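Putative peptidase M23 (Pseudomonas aeruginosa PAO1, PDB 2HSI) is a putative zinc-dependent metalloendopeptidase of the M23 family, binding one zinc ion and probably cleaving peptide bonds. Local coordinates at residues V74-L87 / T93-K105. Numbering follows the deposited sequence.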
# COMPACT_ATOMS: atom_id res chain seq x y z
N VAL A 74 -4.55 6.95 -6.83
CA VAL A 74 -3.77 7.89 -6.02
C VAL A 74 -4.06 7.69 -4.54
O VAL A 74 -5.22 7.75 -4.13
CB VAL A 74 -4.10 9.38 -6.39
CG1 VAL A 74 -3.16 10.36 -5.68
CG2 VAL A 74 -4.03 9.62 -7.90
N GLY A 75 -3.01 7.46 -3.76
CA GLY A 75 -3.15 7.36 -2.30
C GLY A 75 -3.20 8.74 -1.68
O GLY A 75 -2.36 9.59 -1.99
N ILE A 76 -4.18 8.97 -0.81
CA ILE A 76 -4.35 10.27 -0.14
C ILE A 76 -3.93 10.16 1.33
O ILE A 76 -4.57 9.45 2.10
CB ILE A 76 -5.82 10.77 -0.21
CG1 ILE A 76 -6.40 10.64 -1.63
CG2 ILE A 76 -5.93 12.21 0.32
CD1 ILE A 76 -5.66 11.42 -2.71
N PRO A 77 -2.85 10.86 1.72
CA PRO A 77 -2.44 10.77 3.13
C PRO A 77 -3.54 11.17 4.11
O PRO A 77 -4.39 12.01 3.79
CB PRO A 77 -1.26 11.74 3.22
CG PRO A 77 -0.74 11.83 1.82
CD PRO A 77 -1.92 11.70 0.93
N LEU A 78 -3.53 10.57 5.29
CA LEU A 78 -4.54 10.84 6.33
C LEU A 78 -4.51 12.31 6.81
O LEU A 78 -5.54 12.85 7.21
CB LEU A 78 -4.38 9.86 7.50
CG LEU A 78 -5.56 9.71 8.48
CD1 LEU A 78 -6.79 9.07 7.83
CD2 LEU A 78 -5.13 8.92 9.71
N SER A 79 -3.35 12.95 6.71
CA SER A 79 -3.20 14.36 7.09
C SER A 79 -3.70 15.37 6.03
O SER A 79 -3.72 16.58 6.28
CB SER A 79 -1.75 14.65 7.47
OG SER A 79 -0.89 14.51 6.35
N THR A 80 -4.11 14.88 4.85
CA THR A 80 -4.59 15.75 3.78
C THR A 80 -5.88 16.46 4.14
O THR A 80 -6.87 15.83 4.50
CB THR A 80 -4.81 14.97 2.46
OG1 THR A 80 -3.67 14.17 2.18
CG2 THR A 80 -5.07 15.91 1.30
N LYS A 81 -5.87 17.79 4.03
CA LYS A 81 -7.06 18.59 4.25
C LYS A 81 -7.98 18.42 3.04
O LYS A 81 -7.54 18.51 1.89
CB LYS A 81 -6.70 20.06 4.49
CG LYS A 81 -6.43 20.44 5.96
CD LYS A 81 -5.03 20.01 6.44
CE LYS A 81 -5.02 19.69 7.93
NZ LYS A 81 -3.82 18.89 8.31
N PRO A 82 -9.27 18.16 3.31
CA PRO A 82 -10.26 18.09 2.22
C PRO A 82 -10.24 19.36 1.35
O PRO A 82 -9.96 20.47 1.85
CB PRO A 82 -11.59 17.94 2.97
CG PRO A 82 -11.19 17.26 4.26
CD PRO A 82 -9.88 17.88 4.62
N GLY A 83 -10.46 19.18 0.06
CA GLY A 83 -10.40 20.27 -0.91
C GLY A 83 -9.88 19.80 -2.26
O GLY A 83 -9.63 18.59 -2.45
N PRO A 84 -9.70 20.74 -3.20
CA PRO A 84 -9.16 20.43 -4.52
C PRO A 84 -7.70 20.02 -4.42
O PRO A 84 -6.97 20.54 -3.57
CB PRO A 84 -9.27 21.76 -5.28
CG PRO A 84 -10.12 22.65 -4.45
CD PRO A 84 -9.99 22.18 -3.04
N GLN A 85 -7.29 19.08 -5.28
CA GLN A 85 -5.91 18.59 -5.34
C GLN A 85 -5.45 18.57 -6.79
O GLN A 85 -6.28 18.57 -7.69
CB GLN A 85 -5.81 17.15 -4.82
CG GLN A 85 -6.57 16.87 -3.56
CD GLN A 85 -5.87 17.39 -2.34
OE1 GLN A 85 -4.64 17.31 -2.25
NE2 GLN A 85 -6.65 17.91 -1.39
N LYS A 86 -4.14 18.55 -7.00
CA LYS A 86 -3.55 18.58 -8.34
C LYS A 86 -2.69 17.33 -8.56
O LYS A 86 -1.97 16.92 -7.66
CB LYS A 86 -2.68 19.84 -8.53
CG LYS A 86 -3.43 21.16 -8.43
CD LYS A 86 -2.49 22.35 -8.40
CE LYS A 86 -3.26 23.65 -8.16
NZ LYS A 86 -2.35 24.83 -8.13
N LEU A 87 -2.80 16.75 -9.74
CA LEU A 87 -1.92 15.67 -10.17
C LEU A 87 -1.13 16.18 -11.36
O LEU A 87 -1.70 16.73 -12.29
CB LEU A 87 -2.78 14.47 -10.56
CG LEU A 87 -2.21 13.08 -10.80
CD1 LEU A 87 -1.61 12.47 -9.53
CD2 LEU A 87 -3.35 12.23 -11.28
N THR A 93 3.63 13.82 -25.57
CA THR A 93 2.84 14.85 -26.25
C THR A 93 2.59 16.10 -25.40
O THR A 93 1.85 16.98 -25.80
CB THR A 93 1.46 14.31 -26.73
OG1 THR A 93 0.82 13.61 -25.66
CG2 THR A 93 1.64 13.38 -27.92
N GLY A 94 3.18 16.16 -24.21
CA GLY A 94 3.10 17.36 -23.40
C GLY A 94 2.57 17.12 -22.00
O GLY A 94 1.67 16.32 -21.80
N ASN A 95 3.13 17.85 -21.04
CA ASN A 95 2.74 17.73 -19.65
C ASN A 95 1.48 18.52 -19.37
O ASN A 95 1.20 19.51 -20.05
CB ASN A 95 3.87 18.18 -18.73
CG ASN A 95 5.11 17.34 -18.88
OD1 ASN A 95 5.08 16.28 -19.50
ND2 ASN A 95 6.23 17.81 -18.32
N HIS A 96 0.72 18.08 -18.37
CA HIS A 96 -0.51 18.76 -17.98
C HIS A 96 -0.87 18.40 -16.55
O HIS A 96 -0.39 17.41 -16.03
CB HIS A 96 -1.67 18.41 -18.93
CG HIS A 96 -1.81 16.95 -19.22
ND1 HIS A 96 -2.83 16.19 -18.68
CD2 HIS A 96 -1.11 16.12 -20.02
CE1 HIS A 96 -2.73 14.95 -19.13
NE2 HIS A 96 -1.70 14.88 -19.95
N GLU A 97 -1.69 19.23 -15.92
CA GLU A 97 -2.14 18.96 -14.56
C GLU A 97 -3.59 18.56 -14.59
O GLU A 97 -4.38 19.11 -15.37
CB GLU A 97 -2.01 20.20 -13.69
CG GLU A 97 -0.61 20.52 -13.27
CD GLU A 97 -0.57 21.58 -12.19
OE1 GLU A 97 -1.61 22.24 -11.96
OE2 GLU A 97 0.50 21.75 -11.58
N GLU A 98 -3.95 17.61 -13.74
CA GLU A 98 -5.33 17.18 -13.64
C GLU A 98 -5.80 17.31 -12.21
O GLU A 98 -5.18 16.77 -11.29
CB GLU A 98 -5.49 15.75 -14.14
CG GLU A 98 -5.12 15.54 -15.62
CD GLU A 98 -5.85 16.45 -16.61
OE1 GLU A 98 -7.07 16.72 -16.46
OE2 GLU A 98 -5.21 16.89 -17.56
N ARG A 99 -6.88 18.05 -12.02
CA ARG A 99 -7.41 18.25 -10.68
C ARG A 99 -8.38 17.17 -10.25
O ARG A 99 -9.07 16.56 -11.07
CB ARG A 99 -8.05 19.65 -10.54
CG ARG A 99 -7.02 20.74 -10.56
CD ARG A 99 -7.57 22.04 -10.05
NE ARG A 99 -6.69 23.14 -10.40
CZ ARG A 99 -6.79 24.37 -9.91
NH1 ARG A 99 -7.75 24.67 -9.04
NH2 ARG A 99 -5.93 25.31 -10.28
N PHE A 100 -8.41 16.92 -8.95
CA PHE A 100 -9.39 16.04 -8.36
C PHE A 100 -9.76 16.60 -6.99
O PHE A 100 -9.18 17.58 -6.55
CB PHE A 100 -8.89 14.59 -8.32
CG PHE A 100 -7.68 14.36 -7.43
CD1 PHE A 100 -7.83 13.86 -6.15
CD2 PHE A 100 -6.39 14.59 -7.91
CE1 PHE A 100 -6.72 13.62 -5.34
CE2 PHE A 100 -5.27 14.36 -7.11
CZ PHE A 100 -5.44 13.86 -5.82
N SER A 101 -10.73 16.00 -6.33
CA SER A 101 -11.19 16.53 -5.05
C SER A 101 -11.08 15.49 -3.96
O SER A 101 -11.34 14.30 -4.19
CB SER A 101 -12.64 17.03 -5.17
OG SER A 101 -12.73 18.06 -6.13
N VAL A 102 -10.66 15.93 -2.78
CA VAL A 102 -10.69 15.09 -1.59
C VAL A 102 -11.85 15.57 -0.71
O VAL A 102 -11.91 16.74 -0.32
CB VAL A 102 -9.32 15.10 -0.86
CG1 VAL A 102 -9.41 14.43 0.50
CG2 VAL A 102 -8.25 14.40 -1.71
N GLY A 103 -12.80 14.67 -0.46
CA GLY A 103 -13.94 14.95 0.42
C GLY A 103 -13.59 14.60 1.85
O GLY A 103 -12.50 14.11 2.11
N SER A 104 -14.50 14.84 2.78
CA SER A 104 -14.21 14.60 4.19
C SER A 104 -14.66 13.22 4.66
O SER A 104 -15.58 12.64 4.09
CB SER A 104 -14.81 15.70 5.07
OG SER A 104 -16.22 15.70 4.98
N LYS A 105 -14.00 12.71 5.70
CA LYS A 105 -14.44 11.50 6.40
C LYS A 105 -14.22 11.64 7.91
O LYS A 105 -15.00 11.14 8.71
CB LYS A 105 -13.72 10.26 5.88
CG LYS A 105 -14.47 8.96 6.14
CD LYS A 105 -13.58 7.74 6.00
CE LYS A 105 -14.29 6.51 6.53
NZ LYS A 105 -13.43 5.29 6.57
O HOH W 1 -1.77 24.89 -10.96
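Glu97 OE1 lies 3.7 Å from Lys86 CD, but the two charges are linked through a water that accepts from Lys86 NZ and donates to Glu97 OE1. At Glu98 the backbones pair, Glu98 N giving its hydrogen to Leu87 O at 2.8 Å, while His96 ND1 donates to the anti lone pair of Glu98 OE2. Arg99 runs alongside Lys86, both extended the same way; the Lys86 CE methylene lies over a guanidinium face, offset toward its rim. This sets Lys86 NZ 4.2 Å from Arg99 NH2, like charges that the water-linked Glu97 may partly offset.

Phe100 lies on the face opposite Arg99, with Gln85, Leu87 and Val102. Its chi1 of 64° sets CG between backbone N and carbonyl carbon, swinging the ring across Gln85, whose CB sits over one face, 3.6 Å from the centroid and 18° off the normal, a CH-pi contact. Tyr55 and Val42 also touch this ring.

Val102 CG2 packs on Gln85 CG at 3.5 Å. Bent at chi2 (-78°), Gln85 donates from NE2 to Gly83 O above its carbonyl plane, opposite Val102 N, so this oxygen takes two bonds; Tyr55 OH holds Gln85 OE1. Hydrogen-bonded pairs Gly83-Val102, Gln85-Phe100 and Leu87-Glu98 alternate with non-hydrogen-bonded Pro84-Ser101 and Lys86-Arg99, as in an antiparallel beta hairpin, here at the edge of the six-stranded sheet in the M23 N-terminal domain.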